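Long-range contacts in triacylglycerol lipase (Clostridium botulinum, PDB 5AH1), which hydrolyses carboxylic ester bonds as a zinc-binding alpha/beta-hydrolase, acting on synthetic polyesters and probably on triacylglycerols: residues T234-L239 with D384-C389; T229-T234 with D393-G398; T342-A347 with M363-R368; K29-E34 with F356-N361. All coordinates share one frame; numbering follows the deposited sequence.

Overall arrangement
The four contacts illustrate how a few loops can be tied together around short helices. Along the chain come 29-34, 229-234 and 234-239 (sharing Thr234), 342-347, 356-361, 363-368, 384-389 and 393-398. Contacts 1 and 2, with centres about 11 Å apart, join the loop and helix 235-239 that follow sheet strand 221-227 to the long connection running towards strand 403-405. Helix 357-363 carries part of contact 4 and leads into contact 3, and it also packs on helix 235-239 of contact 1. Contacts 2 and 4 are the most distant, about 23 Å between centres, and do not touch. Together they bind the N-terminal segment and a beta-hairpin to loops beside the parallel alpha/beta-hydrolase sheet.

Contact 1 of 4, residues T234-L239 with D384-C389; sequences TTLSDL and DGVVNC. With K (potassium ion), chain D.
Asn388 reaches across to Thr235 at the start of helix 235-239 and grips it with both ends of its amide, a simple case of a side chain reading a helix start. From CB, the chain turns so that CG stands beside the backbone N (chi1 -42°). Asn388 CG lies 3.8 Å from Thr235 OG1. At the tip the two polar atoms part company. Asn388 OD1 accepts from Thr235 N at 2.9 Å, in the carbonyl plane and on a lone pair, and the same oxygen rests 3.3 Å from Thr234 CA. Asn388 ND2 donates to Thr235 OG1 at 3.0 Å, almost in the amide plane and nearly straight (169°). Asn388 ND2 also bonds to Trp380 O, so both ends of the amide have partners and its rotation is fixed.

One residue earlier, Thr234 is the N-cap. Its OG1 donates to Val386 O at 2.7 Å, in the carbonyl plane, while accepting from Leu236 N at 3.1 Å. Beside these bonds, Leu236 CB and CD2 lie near Val386 O. Asp384 OD1 accepts from Val386 N, an Asx turn, and from Val387 N, which completes an Asx motif; its OD2 meets His426 ND1, consistent with the acid-histidine pair of a hydrolase triad. Further along the helix, Ser237 O and Asp238 O bind the potassium ion with Met240 O. The chemistry implies that three crossing bonds, given by Thr234 OG1, Thr235 N and Asn388 ND2, tie the helix start to a loop near the probable catalytic residues.

Contact 2 of 4, residues T229-T234 with D393-G398; sequences TPNDGT and DGPKLG
The carboxylate of Asp232 takes the backbone N-H of Lys396 near its plane and that of Leu397 from above it, while Asp232, Lys396 and Asp393 form a salt-bridge network. Asp232 belongs to the type I turn Pro230-Gly233, in the loop after strand 221-227 of the central alpha/beta-hydrolase sheet; its loop partner leads to edge strand 403-405. Lys396 N uses the syn lone pair of Asp232 OD1, at 2.8 Å and nearly straight (177°). Leu397 N comes to the same oxygen 49° out of the carboxylate plane, at 2.9 Å. Two consecutive backbone N-H groups thus share one oxygen. The other, OD2, takes the ammonium: Lys396 NZ lies 2.8 Å from Asp232 OD2, on its syn side but clear of the plane. The second flat group, the Asn231 amide, lies close to the Gly394 backbone, with Asn231 ND2 3.6 Å from Gly394 CA. Its own polar ends are used elsewhere, OD1 by Arg189 and ND2 by Thr226.

Bends at chi3 and chi4 curl the lysine back over its own loop, so that NZ also meets Asp393 OD1 at 2.8 Å and Gly394 O; Ile390 O is a further acceptor. One cation placed between two carboxylates would be expected to ease the repulsion between them. Asn231 CB packs 3.4 Å from Gly394 C, with Pro395 CD also near it. Asp232 O, buried here with no polar partner in the model, faces a methyl group instead: Leu397 CD1 at 3.5 Å.

Contact 3 of 4, residues T342-A347 with M363-R368; sequences TGHSVA and MGRYSR
Where the beta-hairpin of strands 336-338 and 345-347 meets the end of helix 357-363, His344 and Ser345 pack on Arg365 and Gly364. The imidazole is sandwiched. Arg365 CB sits over the centre of one face, 3.4 Å from the centroid of the His344 ring and 8° off its normal, a clear CH-pi contact. Thr342 CB lies over the opposite face, displaced towards the rim. Two conformers of the arginine are deposited; in the one described, which bends at chi3, His344 ND1 lies over the centre of one guanidinium face, 3.9 Å from Arg365 CZ, with the two planes turned 36° apart. Val346 CG1 meets the guanidinium at its edge.

The backbones also meet. Ser345 N donates to Gly364 O at 2.9 Å, and Gly364 CA in return makes a CA-H...O contact with Ser345 O at 3.3 Å, an approach made possible by the absence of a side chain on the glycine. A water donates to Ser345 O at 2.7 Å and, in the same arginine conformer, accepts from Arg365 NH2, bridging the segments, while Arg365 NE is bonded to Asn361 O of the helix. The result is a hairpin strand docked on the turn that leaves a helix, with Arg365 CB over the imidazole.

Contact 4 of 4, residues K29-E34 with F356-N361; sequences KIPTLE and FYPTAN
Pro358 meets Pro31 and the Lys29 carbonyl in the densest part of this contact, where the N-terminal segment lies on the first turn of helix 357-363. The two proline rings cross at about a right angle, Pro31 CD being 3.7 Å from Pro358 CG. Next to it the backbone joins in: Lys29 O lies 3.5 Å from Pro358 CB.

Ile30 lies alongside with wider spacing. With its CG1 branch beside the backbone N (chi1 -65°), the chain extends across Thr359, placing Ile30 CD1 4.0 Å from Thr359 CG2. The threonine turns that methyl to the isoleucine while its OG1 probably bonds to Gly385 O. Ile30 also touches Leu236, Leu239, Met240 and Tyr248.

The other side is solvent. The Lys29 side chain starts away from the helix and is exposed. The chemistry implies a contact made by van der Waals packing of apolar carbons and one carbonyl, without polar bonds between the N-terminal segment and the helix start; Thr359 OG1 turns to other partners.

Contact 1 of 4, residues T234-L239 with D384-C389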
loop_
_atom_site.group_PDB
_atom_site.type_symbol
_atom_site.label_atom_id
_atom_site.label_comp_id
_atom_site.label_asym_id
_atom_site.label_seq_id
_atom_site.Cartn_x
_atom_site.Cartn_y
_atom_site.Cartn_z
ATOM N N THR A 234 -0.187 8.527 7.913
ATOM C CA THR A 234 0.671 9.571 7.423
ATOM C C THR A 234 0.053 10.915 7.748
ATOM O O THR A 234 -1.138 11.140 7.539
ATOM C CB THR A 234 0.918 9.471 5.904
ATOM O OG1 THR A 234 1.547 10.681 5.503
ATOM C CG2 THR A 234 -0.374 9.243 5.094
ATOM N N THR A 235 0.887 11.827 8.234
ATOM C CA THR A 235 0.398 13.163 8.550
ATOM C C THR A 235 0.066 13.971 7.300
ATOM O O THR A 235 -0.564 15.010 7.403
ATOM C CB THR A 235 1.345 13.942 9.471
ATOM O OG1 THR A 235 2.586 14.195 8.810
ATOM C CG2 THR A 235 1.561 13.209 10.789
ATOM N N LEU A 236 0.404 13.456 6.123
ATOM C CA LEU A 236 -0.070 14.077 4.886
ATOM C C LEU A 236 -1.594 14.057 4.834
ATOM O O LEU A 236 -2.232 15.037 4.422
ATOM C CB LEU A 236 0.516 13.402 3.648
ATOM C CG LEU A 236 0.188 14.084 2.314
ATOM C CD1 LEU A 236 0.680 15.524 2.285
ATOM C CD2 LEU A 236 0.781 13.288 1.184
ATOM N N SER A 237 -2.208 12.961 5.275
ATOM C CA SER A 237 -3.655 12.956 5.369
ATOM C C SER A 237 -4.125 13.894 6.483
ATOM O O SER A 237 -5.054 14.682 6.279
ATOM C CB SER A 237 -4.229 11.562 5.573
ATOM O OG SER A 237 -5.631 11.699 5.728
ATOM N N ASP A 238 -3.511 13.820 7.659
ATOM C CA ASP A 238 -3.927 14.659 8.776
ATOM C C ASP A 238 -3.989 16.146 8.388
ATOM O O ASP A 238 -4.927 16.852 8.739
ATOM C CB ASP A 238 -2.962 14.537 9.946
ATOM C CG ASP A 238 -2.898 13.147 10.554
ATOM O OD1 ASP A 238 -3.525 12.205 10.071
ATOM O OD2 ASP A 238 -2.150 12.993 11.538
ATOM N N LEU A 239 -2.983 16.612 7.656
ATOM C CA LEU A 239 -2.788 18.031 7.439
ATOM C C LEU A 239 -3.629 18.602 6.278
ATOM O O LEU A 239 -3.797 19.819 6.195
ATOM C CB LEU A 239 -1.299 18.381 7.272
ATOM C CG LEU A 239 -0.547 17.932 6.017
ATOM C CD1 LEU A 239 -0.704 18.921 4.871
ATOM C CD2 LEU A 239 0.910 17.762 6.354
ATOM N N ASP A 384 9.277 10.231 3.040
ATOM C CA ASP A 384 9.656 9.824 1.680
ATOM C C ASP A 384 8.851 10.562 0.613
ATOM O O ASP A 384 8.806 10.138 -0.548
ATOM C CB ASP A 384 9.510 8.305 1.498
ATOM C CG ASP A 384 8.064 7.838 1.548
ATOM O OD1 ASP A 384 7.152 8.697 1.680
ATOM O OD2 ASP A 384 7.832 6.613 1.492
ATOM N N GLY A 385 8.209 11.658 1.024
ATOM C CA GLY A 385 7.338 12.435 0.158
ATOM C C GLY A 385 5.859 12.179 0.400
ATOM O O GLY A 385 5.014 13.019 0.062
ATOM N N VAL A 386 5.528 11.021 0.977
ATOM C CA VAL A 386 4.134 10.612 1.172
ATOM C C VAL A 386 3.855 10.107 2.588
ATOM O O VAL A 386 2.801 10.421 3.143
ATOM C CB VAL A 386 3.695 9.576 0.099
ATOM C CG1 VAL A 386 2.255 9.174 0.280
ATOM C CG2 VAL A 386 3.898 10.137 -1.291
ATOM N N VAL A 387 4.798 9.363 3.158
ATOM C CA VAL A 387 4.612 8.738 4.463
ATOM C C VAL A 387 5.778 9.047 5.392
ATOM O O VAL A 387 6.936 8.903 5.025
ATOM C CB VAL A 387 4.447 7.198 4.339
ATOM C CG1 VAL A 387 4.237 6.556 5.687
ATOM C CG2 VAL A 387 3.278 6.862 3.413
ATOM N N ASN A 388 5.454 9.435 6.626
ATOM C CA ASN A 388 6.478 9.669 7.642
ATOM C C ASN A 388 7.290 8.397 7.882
ATOM O O ASN A 388 6.716 7.324 8.010
ATOM C CB ASN A 388 5.831 10.099 8.957
ATOM C CG ASN A 388 4.696 11.092 8.755
ATOM O OD1 ASN A 388 3.610 10.705 8.339
ATOM N ND2 ASN A 388 4.949 12.371 9.028
ATOM N N CYS A 389 8.611 8.516 7.987
ATOM C CA CYS A 389 9.460 7.353 8.182
ATOM C C CYS A 389 9.127 6.585 9.441
ATOM O O CYS A 389 9.133 5.353 9.436
ATOM C CB CYS A 389 10.937 7.750 8.182
ATOM S SG CYS A 389 11.510 8.490 6.658
HETATM K K K D . -7.148 16.105 7.408
#

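Contact 2 of 4, residues T229-T234 with D393-G398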
loop_
_atom_site.group_PDB
_atom_site.type_symbol
_atom_site.label_atom_id
_atom_site.label_comp_id
_atom_site.label_asym_id
_atom_site.label_seq_id
_atom_site.Cartn_x
_atom_site.Cartn_y
_atom_site.Cartn_z
ATOM N N THR A 229 4.918 1.732 3.976
ATOM C CA THR A 229 3.535 1.646 4.432
ATOM C C THR A 229 3.262 2.573 5.625
ATOM O O THR A 229 4.055 2.617 6.569
ATOM C CB THR A 229 3.189 0.199 4.818
ATOM O OG1 THR A 229 3.207 -0.594 3.634
ATOM C CG2 THR A 229 1.814 0.064 5.491
ATOM N N PRO A 230 2.132 3.298 5.588
ATOM C CA PRO A 230 1.715 4.095 6.750
ATOM C C PRO A 230 1.121 3.207 7.844
ATOM O O PRO A 230 -0.076 3.208 8.101
ATOM C CB PRO A 230 0.669 5.030 6.162
ATOM C CG PRO A 230 0.040 4.219 5.063
ATOM C CD PRO A 230 1.182 3.426 4.464
ATOM N N ASN A 231 1.965 2.404 8.479
ATOM C CA ASN A 231 1.471 1.507 9.509
ATOM C C ASN A 231 0.901 2.259 10.722
ATOM O O ASN A 231 0.020 1.738 11.415
ATOM C CB ASN A 231 2.552 0.514 9.936
ATOM C CG ASN A 231 2.739 -0.635 8.944
ATOM O OD1 ASN A 231 1.786 -1.331 8.609
ATOM N ND2 ASN A 231 3.976 -0.855 8.506
ATOM N N ASP A 232 1.392 3.479 10.941
ATOM C CA ASP A 232 0.817 4.415 11.905
ATOM C C ASP A 232 0.189 5.634 11.220
ATOM O O ASP A 232 0.020 6.668 11.844
ATOM C CB ASP A 232 1.872 4.878 12.917
ATOM C CG ASP A 232 2.264 3.798 13.895
ATOM O OD1 ASP A 232 1.409 2.964 14.269
ATOM O OD2 ASP A 232 3.443 3.816 14.321
ATOM N N GLY A 233 -0.203 5.496 9.960
ATOM C CA GLY A 233 -0.781 6.604 9.216
ATOM C C GLY A 233 0.277 7.515 8.618
ATOM O O GLY A 233 1.486 7.308 8.769
ATOM N N THR A 234 -0.187 8.527 7.913
ATOM C CA THR A 234 0.671 9.571 7.423
ATOM C C THR A 234 0.053 10.915 7.748
ATOM O O THR A 234 -1.138 11.140 7.539
ATOM C CB THR A 234 0.918 9.471 5.904
ATOM O OG1 THR A 234 1.547 10.681 5.503
ATOM C CG2 THR A 234 -0.374 9.243 5.094
ATOM N N ASP A 393 7.891 1.304 9.990
ATOM C CA ASP A 393 8.498 0.072 10.489
ATOM C C ASP A 393 7.498 -0.927 11.065
ATOM O O ASP A 393 7.847 -2.086 11.275
ATOM C CB ASP A 393 9.647 0.355 11.479
ATOM C CG ASP A 393 9.194 1.020 12.752
ATOM O OD1 ASP A 393 8.005 1.351 12.881
ATOM O OD2 ASP A 393 10.068 1.211 13.627
ATOM N N GLY A 394 6.261 -0.489 11.286
ATOM C CA GLY A 394 5.247 -1.359 11.832
ATOM C C GLY A 394 4.286 -0.560 12.669
ATOM O O GLY A 394 4.562 0.592 12.988
ATOM N N PRO A 395 3.148 -1.169 13.005
ATOM C CA PRO A 395 2.141 -0.472 13.806
ATOM C C PRO A 395 2.620 -0.324 15.252
ATOM O O PRO A 395 3.102 -1.301 15.836
ATOM C CB PRO A 395 0.938 -1.405 13.708
ATOM C CG PRO A 395 1.564 -2.778 13.544
ATOM C CD PRO A 395 2.734 -2.542 12.649
ATOM N N LYS A 396 2.460 0.885 15.791
ATOM C CA LYS A 396 2.801 1.217 17.170
ATOM C C LYS A 396 1.642 1.934 17.854
ATOM O O LYS A 396 1.327 1.615 19.000
ATOM C CB LYS A 396 4.068 2.077 17.205
ATOM C CG LYS A 396 5.279 1.343 16.633
ATOM C CD LYS A 396 6.513 2.193 16.522
ATOM C CE LYS A 396 6.437 3.318 15.516
ATOM N NZ LYS A 396 6.066 2.892 14.131
ATOM N N LEU A 397 0.995 2.879 17.168
ATOM C CA LEU A 397 -0.191 3.541 17.714
ATOM C C LEU A 397 -1.270 2.507 17.925
ATOM O O LEU A 397 -1.663 1.808 17.001
ATOM C CB LEU A 397 -0.697 4.619 16.758
ATOM C CG LEU A 397 0.254 5.757 16.363
ATOM C CD1 LEU A 397 -0.448 6.683 15.346
ATOM C CD2 LEU A 397 0.756 6.548 17.551
ATOM N N GLY A 398 -1.740 2.374 19.157
ATOM C CA GLY A 398 -2.790 1.429 19.473
ATOM C C GLY A 398 -2.447 -0.038 19.269
ATOM O O GLY A 398 -3.370 -0.857 19.233
#

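Contact 3 of 4, residues T342-A347 with M363-R368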
loop_
_atom_site.group_PDB
_atom_site.type_symbol
_atom_site.label_atom_id
_atom_site.label_comp_id
_atom_site.label_asym_id
_atom_site.label_seq_id
_atom_site.Cartn_x
_atom_site.Cartn_y
_atom_site.Cartn_z
ATOM N N THR A 342 16.232 25.062 11.083
ATOM C CA THR A 342 14.980 24.968 11.836
ATOM C C THR A 342 14.701 23.602 12.464
ATOM O O THR A 342 13.789 23.485 13.288
ATOM C CB THR A 342 13.787 25.218 10.924
ATOM O OG1 THR A 342 13.811 24.255 9.866
ATOM C CG2 THR A 342 13.802 26.637 10.361
ATOM N N GLY A 343 15.421 22.565 12.055
ATOM C CA GLY A 343 15.108 21.227 12.508
ATOM C C GLY A 343 14.026 20.539 11.690
ATOM O O GLY A 343 13.764 19.355 11.886
ATOM N N HIS A 344 13.395 21.262 10.772
ATOM C CA HIS A 344 12.384 20.666 9.905
ATOM C C HIS A 344 13.049 19.719 8.913
ATOM O O HIS A 344 14.227 19.872 8.600
ATOM C CB HIS A 344 11.630 21.743 9.135
ATOM C CG HIS A 344 10.834 22.655 10.010
ATOM N ND1 HIS A 344 10.594 23.973 9.689
ATOM C CD2 HIS A 344 10.222 22.437 11.196
ATOM C CE1 HIS A 344 9.870 24.530 10.642
ATOM N NE2 HIS A 344 9.632 23.621 11.571
ATOM N N SER A 345 12.290 18.735 8.430
ATOM C CA SER A 345 12.744 17.871 7.337
ATOM C C SER A 345 12.311 18.458 6.004
ATOM O O SER A 345 11.183 18.936 5.860
ATOM C CB SER A 345 12.204 16.447 7.468
ATOM O OG SER A 345 12.869 15.725 8.492
ATOM N N VAL A 346 13.218 18.423 5.038
ATOM C CA VAL A 346 12.980 18.957 3.706
ATOM C C VAL A 346 13.425 17.965 2.647
ATOM O O VAL A 346 14.264 17.099 2.898
ATOM C CB VAL A 346 13.710 20.292 3.494
ATOM C CG1 VAL A 346 13.212 21.297 4.494
ATOM C CG2 VAL A 346 15.208 20.120 3.625
ATOM N N ALA A 347 12.850 18.070 1.458
ATOM C CA ALA A 347 13.209 17.162 0.374
ATOM C C ALA A 347 14.695 17.196 0.050
ATOM O O ALA A 347 15.295 18.276 -0.012
ATOM C CB ALA A 347 12.431 17.535 -0.868
ATOM N N MET A 363 4.813 17.839 5.568
ATOM C CA MET A 363 4.960 16.826 6.599
ATOM C C MET A 363 6.197 17.104 7.456
ATOM O O MET A 363 6.211 16.839 8.649
ATOM C CB MET A 363 5.118 15.437 5.985
ATOM C CG MET A 363 3.826 14.746 5.615
ATOM S SD MET A 363 4.106 13.029 5.079
ATOM C CE MET A 363 4.699 13.420 3.494
ATOM N N GLY A 364 7.240 17.634 6.823
ATOM C CA GLY A 364 8.515 17.858 7.482
ATOM C C GLY A 364 8.510 18.967 8.518
ATOM O O GLY A 364 9.522 19.188 9.186
ATOM N N ARG A 365 7.381 19.654 8.666
ATOM C CA ARG A 365 7.251 20.667 9.712
ATOM C C ARG A 365 5.909 20.598 10.428
ATOM O O ARG A 365 5.531 21.527 11.152
ATOM C CB ARG A 365 7.447 22.063 9.133
ATOM C CG ARG A 365 6.343 22.514 8.177
ATOM C CD ARG A 365 6.768 23.768 7.423
ATOM N NE ARG A 365 7.954 23.475 6.629
ATOM C CZ ARG A 365 8.830 24.374 6.204
ATOM N NH1 ARG A 365 8.657 25.658 6.496
ATOM N NH2 ARG A 365 9.881 23.973 5.492
ATOM N N TYR A 366 5.187 19.499 10.231
ATOM C CA TYR A 366 3.859 19.347 10.819
ATOM C C TYR A 366 3.919 18.677 12.186
ATOM O O TYR A 366 4.351 17.529 12.313
ATOM C CB TYR A 366 2.953 18.540 9.895
ATOM C CG TYR A 366 1.536 18.372 10.405
ATOM C CD1 TYR A 366 0.586 19.346 10.188
ATOM C CD2 TYR A 366 1.152 17.249 11.101
ATOM C CE1 TYR A 366 -0.714 19.200 10.657
ATOM C CE2 TYR A 366 -0.136 17.080 11.561
ATOM C CZ TYR A 366 -1.064 18.053 11.338
ATOM O OH TYR A 366 -2.353 17.874 11.784
ATOM N N SER A 367 3.474 19.425 13.190
ATOM C CA SER A 367 3.312 18.933 14.547
ATOM C C SER A 367 1.856 18.987 14.951
ATOM O O SER A 367 1.041 19.663 14.308
ATOM C CB SER A 367 4.112 19.792 15.516
ATOM O OG SER A 367 5.487 19.658 15.257
ATOM N N ARG A 368 1.531 18.285 16.029
ATOM C CA ARG A 368 0.183 18.347 16.580
ATOM C C ARG A 368 0.157 17.794 17.991
ATOM O O ARG A 368 0.639 16.680 18.249
ATOM C CB ARG A 368 -0.791 17.548 15.703
ATOM C CG ARG A 368 -2.237 17.661 16.144
ATOM C CD ARG A 368 -3.142 16.739 15.368
ATOM N NE ARG A 368 -2.803 15.346 15.638
ATOM C CZ ARG A 368 -2.861 14.364 14.756
ATOM N NH1 ARG A 368 -3.245 14.603 13.512
ATOM N NH2 ARG A 368 -2.512 13.144 15.118
HETATM O O HOH W 1 9.763 21.228 6.176
#

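Contact 4 of 4, residues K29-E34 with F356-N361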
loop_
_atom_site.group_PDB
_atom_site.type_symbol
_atom_site.label_atom_id
_atom_site.label_comp_id
_atom_site.label_asym_id
_atom_site.label_seq_id
_atom_site.Cartn_x
_atom_site.Cartn_y
_atom_site.Cartn_z
ATOM N N LYS A 29 2.679 25.210 -0.571
ATOM C CA LYS A 29 1.309 24.884 -0.979
ATOM C C LYS A 29 1.225 23.567 -1.746
ATOM O O LYS A 29 1.940 23.355 -2.728
ATOM C CB LYS A 29 0.738 26.020 -1.831
ATOM C CG LYS A 29 -0.757 25.889 -2.118
ATOM C CD LYS A 29 -1.305 27.087 -2.899
ATOM C CE LYS A 29 -1.222 28.380 -2.089
ATOM N NZ LYS A 29 -1.890 29.531 -2.771
ATOM N N ILE A 30 0.342 22.681 -1.297
ATOM C CA ILE A 30 0.153 21.422 -1.999
ATOM C C ILE A 30 -0.807 21.669 -3.157
ATOM O O ILE A 30 -1.925 22.135 -2.969
ATOM C CB ILE A 30 -0.347 20.291 -1.093
ATOM C CG1 ILE A 30 0.732 19.966 -0.054
ATOM C CG2 ILE A 30 -0.623 19.029 -1.910
ATOM C CD1 ILE A 30 0.288 18.994 1.018
ATOM N N PRO A 31 -0.362 21.370 -4.372
ATOM C CA PRO A 31 -1.175 21.618 -5.562
ATOM C C PRO A 31 -2.336 20.641 -5.658
ATOM O O PRO A 31 -2.267 19.534 -5.116
ATOM C CB PRO A 31 -0.186 21.391 -6.702
ATOM C CG PRO A 31 0.867 20.515 -6.077
ATOM C CD PRO A 31 0.964 20.831 -4.697
ATOM N N THR A 32 -3.388 21.071 -6.335
ATOM C CA THR A 32 -4.520 20.221 -6.648
ATOM C C THR A 32 -4.650 20.242 -8.168
ATOM O O THR A 32 -3.773 20.763 -8.873
ATOM C CB THR A 32 -5.811 20.725 -5.991
ATOM O OG1 THR A 32 -6.121 22.025 -6.498
ATOM C CG2 THR A 32 -5.670 20.783 -4.466
ATOM N N LEU A 33 -5.742 19.706 -8.690
ATOM C CA LEU A 33 -5.913 19.711 -10.136
ATOM C C LEU A 33 -5.973 21.112 -10.730
ATOM O O LEU A 33 -5.697 21.290 -11.916
ATOM C CB LEU A 33 -7.146 18.910 -10.542
ATOM C CG LEU A 33 -6.953 17.396 -10.515
ATOM C CD1 LEU A 33 -8.271 16.717 -10.833
ATOM C CD2 LEU A 33 -5.883 16.970 -11.514
ATOM N N GLU A 34 -6.309 22.097 -9.900
ATOM C CA GLU A 34 -6.265 23.505 -10.305
ATOM C C GLU A 34 -4.878 23.895 -10.782
ATOM O O GLU A 34 -4.718 24.804 -11.597
ATOM C CB GLU A 34 -6.598 24.408 -9.118
ATOM C CG GLU A 34 -8.053 24.569 -8.817
ATOM C CD GLU A 34 -8.296 25.727 -7.874
ATOM O OE1 GLU A 34 -7.337 26.137 -7.177
ATOM O OE2 GLU A 34 -9.438 26.234 -7.844
ATOM N N PHE A 356 6.813 15.765 -5.071
ATOM C CA PHE A 356 6.687 15.534 -3.630
ATOM C C PHE A 356 7.392 16.614 -2.808
ATOM O O PHE A 356 7.462 16.514 -1.596
ATOM C CB PHE A 356 7.284 14.169 -3.237
ATOM C CG PHE A 356 6.562 12.979 -3.807
ATOM C CD1 PHE A 356 5.185 12.944 -3.870
ATOM C CD2 PHE A 356 7.279 11.889 -4.269
ATOM C CE1 PHE A 356 4.531 11.842 -4.388
ATOM C CE2 PHE A 356 6.632 10.783 -4.791
ATOM C CZ PHE A 356 5.257 10.765 -4.855
ATOM N N TYR A 357 7.938 17.645 -3.440
ATOM C CA TYR A 357 8.535 18.715 -2.643
ATOM C C TYR A 357 7.533 19.324 -1.644
ATOM O O TYR A 357 7.840 19.457 -0.464
ATOM C CB TYR A 357 9.126 19.819 -3.516
ATOM C CG TYR A 357 10.392 19.494 -4.289
ATOM C CD1 TYR A 357 11.102 18.314 -4.098
ATOM C CD2 TYR A 357 10.888 20.406 -5.211
ATOM C CE1 TYR A 357 12.257 18.052 -4.821
ATOM C CE2 TYR A 357 12.033 20.151 -5.932
ATOM C CZ TYR A 357 12.721 18.991 -5.730
ATOM O OH TYR A 357 13.863 18.767 -6.463
ATOM N N PRO A 358 6.328 19.692 -2.102
ATOM C CA PRO A 358 5.454 20.357 -1.128
ATOM C C PRO A 358 4.923 19.411 -0.055
ATOM O O PRO A 358 4.755 19.817 1.101
ATOM C CB PRO A 358 4.312 20.904 -1.990
ATOM C CG PRO A 358 4.335 20.106 -3.225
ATOM C CD PRO A 358 5.774 19.717 -3.461
ATOM N N THR A 359 4.664 18.161 -0.423
ATOM C CA THR A 359 4.151 17.189 0.520
ATOM C C THR A 359 5.226 16.838 1.551
ATOM O O THR A 359 4.948 16.788 2.752
ATOM C CB THR A 359 3.635 15.937 -0.201
ATOM O OG1 THR A 359 4.647 15.442 -1.080
ATOM C CG2 THR A 359 2.392 16.275 -1.021
ATOM N N ALA A 360 6.453 16.600 1.095
ATOM C CA ALA A 360 7.567 16.328 2.001
ATOM C C ALA A 360 7.810 17.502 2.934
ATOM O O ALA A 360 8.051 17.322 4.117
ATOM C CB ALA A 360 8.824 16.035 1.212
ATOM N N ASN A 361 7.759 18.712 2.395
ATOM C CA ASN A 361 8.077 19.880 3.197
ATOM C C ASN A 361 6.965 20.173 4.209
ATOM O O ASN A 361 7.252 20.565 5.339
ATOM C CB ASN A 361 8.413 21.069 2.291
ATOM C CG ASN A 361 9.680 20.808 1.456
ATOM O OD1 ASN A 361 10.492 19.933 1.797
ATOM N ND2 ASN A 361 9.835 21.536 0.353
#